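Pectate lyase (Paenibacillus sp. 0602, PDB 5GT5) cleaves polygalacturonate and partly methylated pectins within the chain by elimination, probably with the help of calcium ions. Local coordinates at residues G109-A115 with N129-L135; V204-N209 with K233-I237; Y346-N351 with P388-A394. The protein carries 1 engineered substitution. One frame throughout, in Å; residues are numbered along the deposited sequence.

Interaction 1. Residues G109-A115 with N129-L135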
loop_
_atom_site.group_PDB
_atom_site.type_symbol
_atom_site.label_atom_id
_atom_site.label_comp_id
_atom_site.label_asym_id
_atom_site.label_seq_id
_atom_site.Cartn_x
_atom_site.Cartn_y
_atom_site.Cartn_z
ATOM N N GLY A 109 13.773 -23.711 9.255
ATOM C CA GLY A 109 13.625 -24.086 7.857
ATOM C C GLY A 109 12.681 -25.245 7.638
ATOM O O GLY A 109 12.981 -26.126 6.829
ATOM N N SER A 110 11.550 -25.260 8.335
ATOM C CA SER A 110 10.527 -26.280 8.140
ATOM C C SER A 110 9.980 -26.261 6.716
ATOM O O SER A 110 9.958 -25.221 6.045
ATOM C CB SER A 110 9.362 -26.057 9.108
ATOM O OG SER A 110 9.774 -26.300 10.466
ATOM N N LYS A 111 9.519 -27.423 6.274
ATOM C CA LYS A 111 8.991 -27.633 4.922
ATOM C C LYS A 111 7.475 -27.561 4.878
ATOM O O LYS A 111 6.782 -28.040 5.798
ATOM C CB LYS A 111 9.434 -28.993 4.370
ATOM C CG LYS A 111 10.933 -29.125 4.195
ATOM C CD LYS A 111 11.292 -30.526 3.727
ATOM C CE LYS A 111 12.796 -30.704 3.709
ATOM N NZ LYS A 111 13.174 -31.966 3.022
ATOM N N ILE A 112 6.959 -26.962 3.816
ATOM C CA ILE A 112 5.534 -26.911 3.499
ATOM C C ILE A 112 5.334 -27.790 2.274
ATOM O O ILE A 112 5.841 -27.451 1.194
ATOM C CB ILE A 112 5.099 -25.474 3.141
ATOM C CG1 ILE A 112 5.402 -24.506 4.304
ATOM C CG2 ILE A 112 3.616 -25.406 2.757
ATOM C CD1 ILE A 112 4.666 -24.835 5.559
ATOM N N LYS A 113 4.630 -28.911 2.422
ATOM C CA LYS A 113 4.498 -29.919 1.358
ATOM C C LYS A 113 3.055 -30.152 0.961
ATOM O O LYS A 113 2.159 -30.138 1.811
ATOM C CB LYS A 113 5.117 -31.246 1.804
ATOM C CG LYS A 113 6.618 -31.194 2.008
ATOM C CD LYS A 113 7.192 -32.623 2.193
ATOM C CE LYS A 113 7.187 -33.020 3.641
ATOM N NZ LYS A 113 7.188 -34.526 3.842
ATOM N N HIS A 114 2.840 -30.347 -0.343
ATOM C CA HIS A 114 1.554 -30.798 -0.893
ATOM C C HIS A 114 0.506 -29.732 -0.854
ATOM O O HIS A 114 -0.690 -30.032 -0.859
ATOM C CB HIS A 114 1.051 -32.101 -0.234
ATOM C CG HIS A 114 2.144 -33.104 -0.059
ATOM N ND1 HIS A 114 2.216 -33.958 1.025
ATOM C CD2 HIS A 114 3.265 -33.306 -0.788
ATOM C CE1 HIS A 114 3.324 -34.683 0.922
ATOM N NE2 HIS A 114 3.969 -34.315 -0.173
ATOM N N ALA A 115 0.941 -28.473 -0.837
ATOM C CA ALA A 115 -0.024 -27.356 -0.821
ATOM C C ALA A 115 0.467 -26.106 -1.504
ATOM O O ALA A 115 1.631 -25.722 -1.368
ATOM C CB ALA A 115 -0.510 -27.010 0.596
ATOM N N ASN A 129 12.050 -18.081 6.008
ATOM C CA ASN A 129 12.708 -19.304 6.510
ATOM C C ASN A 129 11.857 -20.556 6.404
ATOM O O ASN A 129 11.809 -21.386 7.345
ATOM C CB ASN A 129 13.220 -19.114 7.947
ATOM C CG ASN A 129 14.392 -20.002 8.235
ATOM O OD1 ASN A 129 15.178 -20.298 7.329
ATOM N ND2 ASN A 129 14.548 -20.415 9.477
ATOM N N LEU A 130 11.181 -20.699 5.267
ATOM C CA LEU A 130 10.392 -21.886 4.963
ATOM C C LEU A 130 10.852 -22.496 3.658
ATOM O O LEU A 130 11.251 -21.774 2.715
ATOM C CB LEU A 130 8.925 -21.542 4.855
ATOM C CG LEU A 130 8.350 -21.097 6.185
ATOM C CD1 LEU A 130 7.047 -20.398 5.917
ATOM C CD2 LEU A 130 8.128 -22.333 7.046
ATOM N N GLU A 131 10.831 -23.825 3.596
ATOM C CA GLU A 131 11.116 -24.563 2.372
ATOM C C GLU A 131 9.812 -25.143 1.835
ATOM O O GLU A 131 8.975 -25.634 2.594
ATOM C CB GLU A 131 12.157 -25.663 2.607
ATOM C CG GLU A 131 12.394 -26.512 1.336
ATOM C CD GLU A 131 13.648 -27.349 1.399
ATOM O OE1 GLU A 131 14.333 -27.389 2.440
ATOM O OE2 GLU A 131 13.949 -28.009 0.381
ATOM N N PHE A 132 9.637 -25.045 0.524
ATOM C CA PHE A 132 8.442 -25.456 -0.169
ATOM C C PHE A 132 8.799 -26.600 -1.106
ATOM O O PHE A 132 9.739 -26.490 -1.912
ATOM C CB PHE A 132 7.879 -24.272 -0.959
ATOM C CG PHE A 132 7.450 -23.137 -0.084
ATOM C CD1 PHE A 132 8.363 -22.193 0.363
ATOM C CD2 PHE A 132 6.131 -23.029 0.304
ATOM C CE1 PHE A 132 7.929 -21.140 1.228
ATOM C CE2 PHE A 132 5.695 -21.987 1.099
ATOM C CZ PHE A 132 6.592 -21.056 1.588
ATOM N N ASP A 133 8.073 -27.714 -0.987
ATOM C CA ASP A 133 8.458 -28.919 -1.725
ATOM C C ASP A 133 7.250 -29.786 -2.040
ATOM O O ASP A 133 6.170 -29.628 -1.430
ATOM C CB ASP A 133 9.504 -29.742 -0.930
ATOM C CG ASP A 133 10.353 -30.656 -1.804
ATOM O OD1 ASP A 133 10.219 -30.663 -3.044
ATOM O OD2 ASP A 133 11.171 -31.402 -1.200
ATOM N N GLU A 134 7.452 -30.705 -2.991
ATOM C CA GLU A 134 6.486 -31.749 -3.350
ATOM C C GLU A 134 5.156 -31.193 -3.844
ATOM O O GLU A 134 4.081 -31.454 -3.292
ATOM C CB GLU A 134 6.346 -32.775 -2.202
ATOM C CG GLU A 134 7.695 -33.399 -1.855
ATOM C CD GLU A 134 7.632 -34.556 -0.853
ATOM O OE1 GLU A 134 6.530 -34.993 -0.450
ATOM O OE2 GLU A 134 8.736 -34.987 -0.459
ATOM N N LEU A 135 5.281 -30.378 -4.885
ATOM C CA LEU A 135 4.141 -29.756 -5.554
ATOM C C LEU A 135 4.334 -29.829 -7.073
ATOM O O LEU A 135 3.825 -28.969 -7.812
ATOM C CB LEU A 135 3.942 -28.300 -5.088
ATOM C CG LEU A 135 2.550 -27.702 -5.365
ATOM C CD1 LEU A 135 1.454 -28.415 -4.567
ATOM C CD2 LEU A 135 2.529 -26.232 -5.031
HETATM O O HOH W 1 14.969 -26.176 4.831
HETATM O O HOH W 2 13.395 -30.671 0.292
#
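H114 and E134 both leave the backbone with CG anti to their own carbonyl carbon (chi1 -43° and -57°), a setting that lays the two side chains alongside each other, and the extended glutamate chain then carries its carboxylate to the edge of the imidazole. H114 NE2 donates to E134 OE1 over 2.7 Å. The acceptor sits close to the ring plane and uses its anti lone pair, the one turned away from OE2. H114 ND1 is hydrogen-bonded in turn to E64 OE2, so both ring nitrogens are held by carboxylates; this fixes the ring's rotation and would probably favour a protonated imidazole. K113 CB lies over one face of this ring, 3.7 Å above its plane, while K113 CD packs 3.6 Å from E134 OE1. With an alanine in place of E134, H114 NE2 would probably lose its acceptor and the K113 ammonium a nearby opposite charge. Strands 111-113 and 131-133 run parallel, their axes 4.6 Å apart and 25° askew, as in successive coils of the right-handed parallel beta-helix of polysaccharide lyase family 1. The backbone evidence is a chain of bonds alternating between the strands: E131 N to S110 O (3.0 Å), I112 N to E131 O (2.7 Å), then D133 N to I112 O. I112 and F132 point the same way from the sheet, I112 CB meeting F132 CD2 obliquely at 3.9 Å, and F132 also stacks on F169. On the opposite face K111 runs beside E131 without a salt bridge; instead K111 NZ donates to a water 3.0 Å away that also lies within hydrogen-bonding range of E131 OE2 and D133 OD2. E131 OE2 has a further partner in N170 ND2.

Interaction 2. Residues V204-N209 with K233-I237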
loop_
_atom_site.group_PDB
_atom_site.type_symbol
_atom_site.label_atom_id
_atom_site.label_comp_id
_atom_site.label_asym_id
_atom_site.label_seq_id
_atom_site.Cartn_x
_atom_site.Cartn_y
_atom_site.Cartn_z
ATOM N N VAL A 204 11.497 -36.373 -8.556
ATOM C CA VAL A 204 11.326 -36.631 -9.975
ATOM C C VAL A 204 11.609 -38.111 -10.312
ATOM O O VAL A 204 10.878 -38.716 -11.086
ATOM C CB VAL A 204 12.183 -35.698 -10.828
ATOM C CG1 VAL A 204 12.169 -36.147 -12.296
ATOM C CG2 VAL A 204 11.671 -34.277 -10.719
ATOM N N THR A 205 12.628 -38.699 -9.702
ATOM C CA THR A 205 12.914 -40.107 -9.979
ATOM C C THR A 205 11.766 -41.021 -9.536
ATOM O O THR A 205 11.410 -41.965 -10.253
ATOM C CB THR A 205 14.208 -40.511 -9.293
ATOM O OG1 THR A 205 15.275 -39.742 -9.855
ATOM C CG2 THR A 205 14.495 -42.026 -9.491
ATOM N N ARG A 206 11.165 -40.716 -8.384
ATOM C CA ARG A 206 9.999 -41.472 -7.951
ATOM C C ARG A 206 8.853 -41.376 -8.942
ATOM O O ARG A 206 8.198 -42.369 -9.246
ATOM C CB ARG A 206 9.533 -41.057 -6.566
ATOM C CG ARG A 206 10.312 -41.754 -5.464
ATOM C CD ARG A 206 9.962 -41.204 -4.083
ATOM N NE ARG A 206 10.810 -40.065 -3.810
ATOM C CZ ARG A 206 10.594 -39.178 -2.838
ATOM N NH1 ARG A 206 9.538 -39.314 -2.034
ATOM N NH2 ARG A 206 11.435 -38.153 -2.681
ATOM N N GLN A 207 8.638 -40.187 -9.510
ATOM C CA GLN A 207 7.602 -40.067 -10.529
ATOM C C GLN A 207 7.938 -40.913 -11.768
ATOM O O GLN A 207 7.080 -41.608 -12.316
ATOM C CB GLN A 207 7.472 -38.585 -10.934
ATOM C CG GLN A 207 6.590 -38.306 -12.173
ATOM C CD GLN A 207 5.139 -38.538 -11.868
ATOM O OE1 GLN A 207 4.421 -37.599 -11.528
ATOM N NE2 GLN A 207 4.695 -39.801 -11.942
ATOM N N ILE A 208 9.176 -40.819 -12.236
ATOM C CA ILE A 208 9.552 -41.541 -13.453
ATOM C C ILE A 208 9.525 -43.066 -13.223
ATOM O O ILE A 208 9.051 -43.810 -14.086
ATOM C CB ILE A 208 10.890 -41.062 -14.023
ATOM C CG1 ILE A 208 10.683 -39.897 -15.006
ATOM C CG2 ILE A 208 11.534 -42.140 -14.881
ATOM C CD1 ILE A 208 10.049 -38.655 -14.418
ATOM N N ASN A 209 9.970 -43.519 -12.053
ATOM C CA ASN A 209 9.941 -44.966 -11.772
ATOM C C ASN A 209 8.544 -45.552 -11.856
ATOM O O ASN A 209 8.346 -46.665 -12.398
ATOM C CB ASN A 209 10.548 -45.258 -10.398
ATOM C CG ASN A 209 12.040 -45.169 -10.384
ATOM O OD1 ASN A 209 12.697 -45.097 -11.429
ATOM N ND2 ASN A 209 12.606 -45.170 -9.171
ATOM N N LYS A 233 15.157 -43.718 -19.455
ATOM C CA LYS A 233 14.569 -43.258 -18.200
ATOM C C LYS A 233 15.459 -42.228 -17.522
ATOM O O LYS A 233 14.974 -41.199 -17.055
ATOM C CB LYS A 233 14.329 -44.471 -17.291
ATOM C CG LYS A 233 13.940 -44.196 -15.871
ATOM C CD LYS A 233 13.833 -45.519 -15.087
ATOM C CE LYS A 233 15.165 -46.275 -15.104
ATOM N NZ LYS A 233 15.009 -47.760 -14.941
ATOM N N GLU A 234 16.759 -42.477 -17.511
ATOM C CA GLU A 234 17.719 -41.558 -16.949
ATOM C C GLU A 234 17.695 -40.218 -17.682
ATOM O O GLU A 234 17.739 -39.177 -17.035
ATOM C CB GLU A 234 19.118 -42.180 -16.967
ATOM C CG GLU A 234 19.231 -43.423 -16.059
ATOM C CD GLU A 234 18.736 -44.784 -16.689
ATOM O OE1 GLU A 234 18.368 -44.876 -17.906
ATOM O OE2 GLU A 234 18.751 -45.794 -15.927
ATOM N N ASP A 235 17.594 -40.238 -19.012
ATOM C CA ASP A 235 17.500 -39.007 -19.795
ATOM C C ASP A 235 16.293 -38.222 -19.363
ATOM O O ASP A 235 16.368 -36.997 -19.192
ATOM C CB ASP A 235 17.335 -39.315 -21.282
ATOM C CG ASP A 235 18.606 -39.799 -21.953
ATOM O OD1 ASP A 235 19.741 -39.556 -21.480
ATOM O OD2 ASP A 235 18.438 -40.434 -23.019
ATOM N N ILE A 236 15.162 -38.906 -19.214
ATOM C CA ILE A 236 13.919 -38.196 -18.861
ATOM C C ILE A 236 13.984 -37.618 -17.446
ATOM O O ILE A 236 13.559 -36.489 -17.216
ATOM C CB ILE A 236 12.690 -39.073 -19.126
ATOM C CG1 ILE A 236 12.613 -39.402 -20.639
ATOM C CG2 ILE A 236 11.390 -38.450 -18.562
ATOM C CD1 ILE A 236 11.545 -40.441 -20.946
ATOM N N ILE A 237 14.577 -38.342 -16.510
ATOM C CA ILE A 237 14.780 -37.771 -15.188
ATOM C C ILE A 237 15.677 -36.518 -15.264
ATOM O O ILE A 237 15.359 -35.485 -14.650
ATOM C CB ILE A 237 15.407 -38.833 -14.281
ATOM C CG1 ILE A 237 14.360 -39.890 -13.937
ATOM C CG2 ILE A 237 15.998 -38.217 -13.019
ATOM C CD1 ILE A 237 14.998 -41.159 -13.369
HETATM O O HOH W 3 12.773 -47.564 -13.105
#
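K233 opens the contact by sliding past I208 in the opposite direction, its CG anti to the backbone N (chi1 170°), a torsion that sets CG beside the carbonyl carbon and against I208 CG2. K233 CG and I208 CG2 are only 3.3 Å apart, tighter than ordinary van der Waals contact, which marks this as the close point of the packing. Beyond it the lysine chain bends at chi3 (59°), passing N209 and reaching a bridging water: K233 NZ donates to this water over 2.9 Å, and the water donates to N209 OD1 over 3.0 Å. One turn further on, I236 turns its CG2 branch to I208 CG1, 3.9 Å away, the two side chains meeting at a slant. I237 follows, with more of its surface buried by the other helix than any other residue of the contact. Its CG1 reaches I208 CB at 3.7 Å, while its CG2 branch lies 3.6 Å from T205 OG1. That hydroxyl is engaged by S202 OG and S199 O, just ahead of the segment, and it offers I237 a van der Waals surface. V204 CG1 completes the row, 4.0 Å from I237 O. The helices 203-212 and 233-241 are thus joined through V204 and T205 and, a turn on, I208, against K233 and, a turn on, I236 and I237; the axes of the short segments come within 9.9 Å at 138° between their directions. Both belong to a helical excursion following strand 184-194, and Y221 of helix 219-225 packs on I208, K233 and I236 as a third element. With no direct hydrogen bond between the segments and just one water bridge at the partly exposed margin, the contact probably depends chiefly on close packing of aliphatic groups, with I208 set among K233, I236 and I237.

Interaction 3. Residues Y346-N351 with P388-A394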
loop_
_atom_site.group_PDB
_atom_site.type_symbol
_atom_site.label_atom_id
_atom_site.label_comp_id
_atom_site.label_asym_id
_atom_site.label_seq_id
_atom_site.Cartn_x
_atom_site.Cartn_y
_atom_site.Cartn_z
ATOM N N TYR A 346 19.294 -17.388 -23.673
ATOM C CA TYR A 346 18.578 -16.159 -24.014
ATOM C C TYR A 346 18.305 -15.409 -22.729
ATOM O O TYR A 346 17.179 -15.374 -22.239
ATOM C CB TYR A 346 17.260 -16.460 -24.747
ATOM C CG TYR A 346 17.452 -17.264 -26.018
ATOM C CD1 TYR A 346 17.916 -16.651 -27.168
ATOM C CD2 TYR A 346 17.173 -18.626 -26.057
ATOM C CE1 TYR A 346 18.107 -17.390 -28.341
ATOM C CE2 TYR A 346 17.350 -19.368 -27.220
ATOM C CZ TYR A 346 17.810 -18.738 -28.351
ATOM O OH TYR A 346 17.977 -19.481 -29.504
ATOM N N PRO A 347 19.336 -14.792 -22.150
ATOM C CA PRO A 347 19.180 -14.207 -20.810
ATOM C C PRO A 347 18.298 -12.967 -20.719
ATOM O O PRO A 347 17.870 -12.631 -19.612
ATOM C CB PRO A 347 20.620 -13.838 -20.425
ATOM C CG PRO A 347 21.331 -13.651 -21.781
ATOM C CD PRO A 347 20.718 -14.702 -22.669
ATOM N N VAL A 348 18.075 -12.291 -21.837
ATOM C CA VAL A 348 17.437 -10.984 -21.826
ATOM C C VAL A 348 16.440 -10.948 -22.976
ATOM O O VAL A 348 16.832 -10.857 -24.146
ATOM C CB VAL A 348 18.491 -9.836 -22.001
ATOM C CG1 VAL A 348 17.803 -8.464 -21.863
ATOM C CG2 VAL A 348 19.613 -9.937 -20.968
ATOM N N ARG A 349 15.149 -11.003 -22.666
ATOM C CA ARG A 349 14.118 -11.031 -23.710
ATOM C C ARG A 349 13.142 -9.898 -23.515
ATOM O O ARG A 349 12.840 -9.495 -22.380
ATOM C CB ARG A 349 13.373 -12.373 -23.718
ATOM C CG ARG A 349 14.252 -13.535 -24.119
ATOM C CD ARG A 349 13.464 -14.830 -24.153
ATOM N NE ARG A 349 12.655 -14.889 -25.347
ATOM C CZ ARG A 349 13.102 -15.317 -26.530
ATOM N NH1 ARG A 349 14.345 -15.768 -26.660
ATOM N NH2 ARG A 349 12.297 -15.310 -27.583
ATOM N N ASN A 350 12.628 -9.401 -24.633
ATOM C CA ASN A 350 11.777 -8.221 -24.631
ATOM C C ASN A 350 10.421 -8.378 -25.314
ATOM O O ASN A 350 9.688 -7.413 -25.401
ATOM C CB ASN A 350 12.540 -6.989 -25.178
ATOM C CG ASN A 350 12.789 -7.060 -26.686
ATOM O OD1 ASN A 350 12.528 -8.080 -27.334
ATOM N ND2 ASN A 350 13.296 -5.971 -27.242
ATOM N N ASN A 351 10.087 -9.570 -25.801
ATOM C CA ASN A 351 8.804 -9.750 -26.476
ATOM C C ASN A 351 8.592 -11.220 -26.742
ATOM O O ASN A 351 9.363 -11.830 -27.474
ATOM C CB ASN A 351 8.788 -8.963 -27.810
ATOM C CG ASN A 351 7.417 -8.969 -28.476
ATOM O OD1 ASN A 351 6.750 -10.007 -28.518
ATOM N ND2 ASN A 351 6.987 -7.825 -28.972
ATOM N N PRO A 388 26.505 -10.102 -25.318
ATOM C CA PRO A 388 25.648 -11.297 -25.277
ATOM C C PRO A 388 24.438 -11.099 -24.360
ATOM O O PRO A 388 23.566 -11.966 -24.314
ATOM C CB PRO A 388 26.575 -12.381 -24.716
ATOM C CG PRO A 388 27.523 -11.630 -23.812
ATOM C CD PRO A 388 27.749 -10.284 -24.553
ATOM N N LEU A 389 24.379 -9.969 -23.673
ATOM C CA LEU A 389 23.208 -9.629 -22.856
ATOM C C LEU A 389 22.225 -8.694 -23.592
ATOM O O LEU A 389 21.305 -8.149 -22.983
ATOM C CB LEU A 389 23.657 -9.000 -21.544
ATOM C CG LEU A 389 24.511 -9.921 -20.689
ATOM C CD1 LEU A 389 25.091 -9.178 -19.504
ATOM C CD2 LEU A 389 23.662 -11.099 -20.219
ATOM N N ALA A 390 22.403 -8.503 -24.907
ATOM C CA ALA A 390 21.492 -7.625 -25.646
ATOM C C ALA A 390 20.070 -8.200 -25.662
ATOM O O ALA A 390 19.882 -9.410 -25.757
ATOM C CB ALA A 390 21.984 -7.447 -27.076
ATOM N N PRO A 391 19.064 -7.332 -25.564
ATOM C CA PRO A 391 17.691 -7.841 -25.601
ATOM C C PRO A 391 17.307 -8.401 -26.940
ATOM O O PRO A 391 17.629 -7.812 -27.969
ATOM C CB PRO A 391 16.835 -6.593 -25.315
ATOM C CG PRO A 391 17.769 -5.549 -24.751
ATOM C CD PRO A 391 19.124 -5.875 -25.344
ATOM N N VAL A 392 16.592 -9.513 -26.924
ATOM C CA VAL A 392 16.047 -10.123 -28.131
ATOM C C VAL A 392 14.584 -10.468 -27.877
ATOM O O VAL A 392 14.193 -10.632 -26.719
ATOM C CB VAL A 392 16.811 -11.400 -28.542
ATOM C CG1 VAL A 392 18.273 -11.102 -28.703
ATOM C CG2 VAL A 392 16.615 -12.507 -27.520
ATOM N N PRO A 393 13.761 -10.591 -28.930
ATOM C CA PRO A 393 14.040 -10.493 -30.364
ATOM C C PRO A 393 13.424 -9.271 -31.039
ATOM O O PRO A 393 13.603 -9.087 -32.260
ATOM C CB PRO A 393 13.323 -11.731 -30.884
ATOM C CG PRO A 393 12.056 -11.735 -30.082
ATOM C CD PRO A 393 12.443 -11.217 -28.695
ATOM N N ALA A 394 12.706 -8.437 -30.302
ATOM C CA ALA A 394 11.990 -7.323 -30.925
ATOM C C ALA A 394 12.834 -6.065 -30.944
ATOM O O ALA A 394 13.814 -5.932 -30.182
ATOM C CB ALA A 394 10.667 -7.064 -30.187
#
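The N350 amide faces the backbone of A394 and binds both its N-H and its carbonyl, one through OD1 and the other through ND2. Its CG stands between the backbone N and the carbonyl carbon (chi1 71°), which swings the amide across to the facing segment. N350 OD1 accepts from A394 N at 3.0 Å, in the carbonyl plane and on a lone pair. N350 ND2 donates to A394 O at 3.0 Å in a nearly straight bond (179°), with A394 O in the plane of the N350 amide, while ND2 stands above the A394 carbonyl plane. Beside this clamp N351 points its CB at A394 CB, 3.6 Å away, and P393, preceded by a cis peptide bond, brings its CD to N350 OD1 and N351 O. V348 turns toward segment 388-394 and straddles it: its CG2 branch comes to L389 O at 3.2 Å, its CG1 branch to P391 CB at 4.0 Å. P347 and L389 cross at about a right angle, with P347 CG on L389 CD2 (3.8 Å). On the other side of the strand, R349 passes obliquely by V392, its NE held by Q352. The backbones share a single bridge at R349 and V392, made by V392 N to V348 O (3.1 Å) and N350 N to V392 O (2.9 Å). Strand 346-349 is an edge strand of a four-strand parallel sheet. It pairs with strand 324-329 through R349 with A326 and S328, and the loop 388-394 meets its other edge through the one bridge, while I364 of strand 363-367 packs on V348, N350 and P391, and Y371 of strand 369-372 on P347 and L389.

In the fold
The three contacts follow one another along the chain without touching. Interactions 1 and 2 are neighbours: their centres are about 22 Å apart, yet their nearest atoms come within about 5 Å. Interaction 3 lies across the molecule's centre from interaction 1, about 33 Å between centres, and its centre is about 32 Å from that of interaction 2. Two contacts approach the probable catalytic region. In interaction 1 the L135 side chain is about 6 Å from that of D152 and about 8 Å from that of D174, both likely calcium ligands by similarity; in interaction 3 the R349 side chain is about 9 Å from that of R276, the likely active-site arginine. Interaction 2 lies away from these sites.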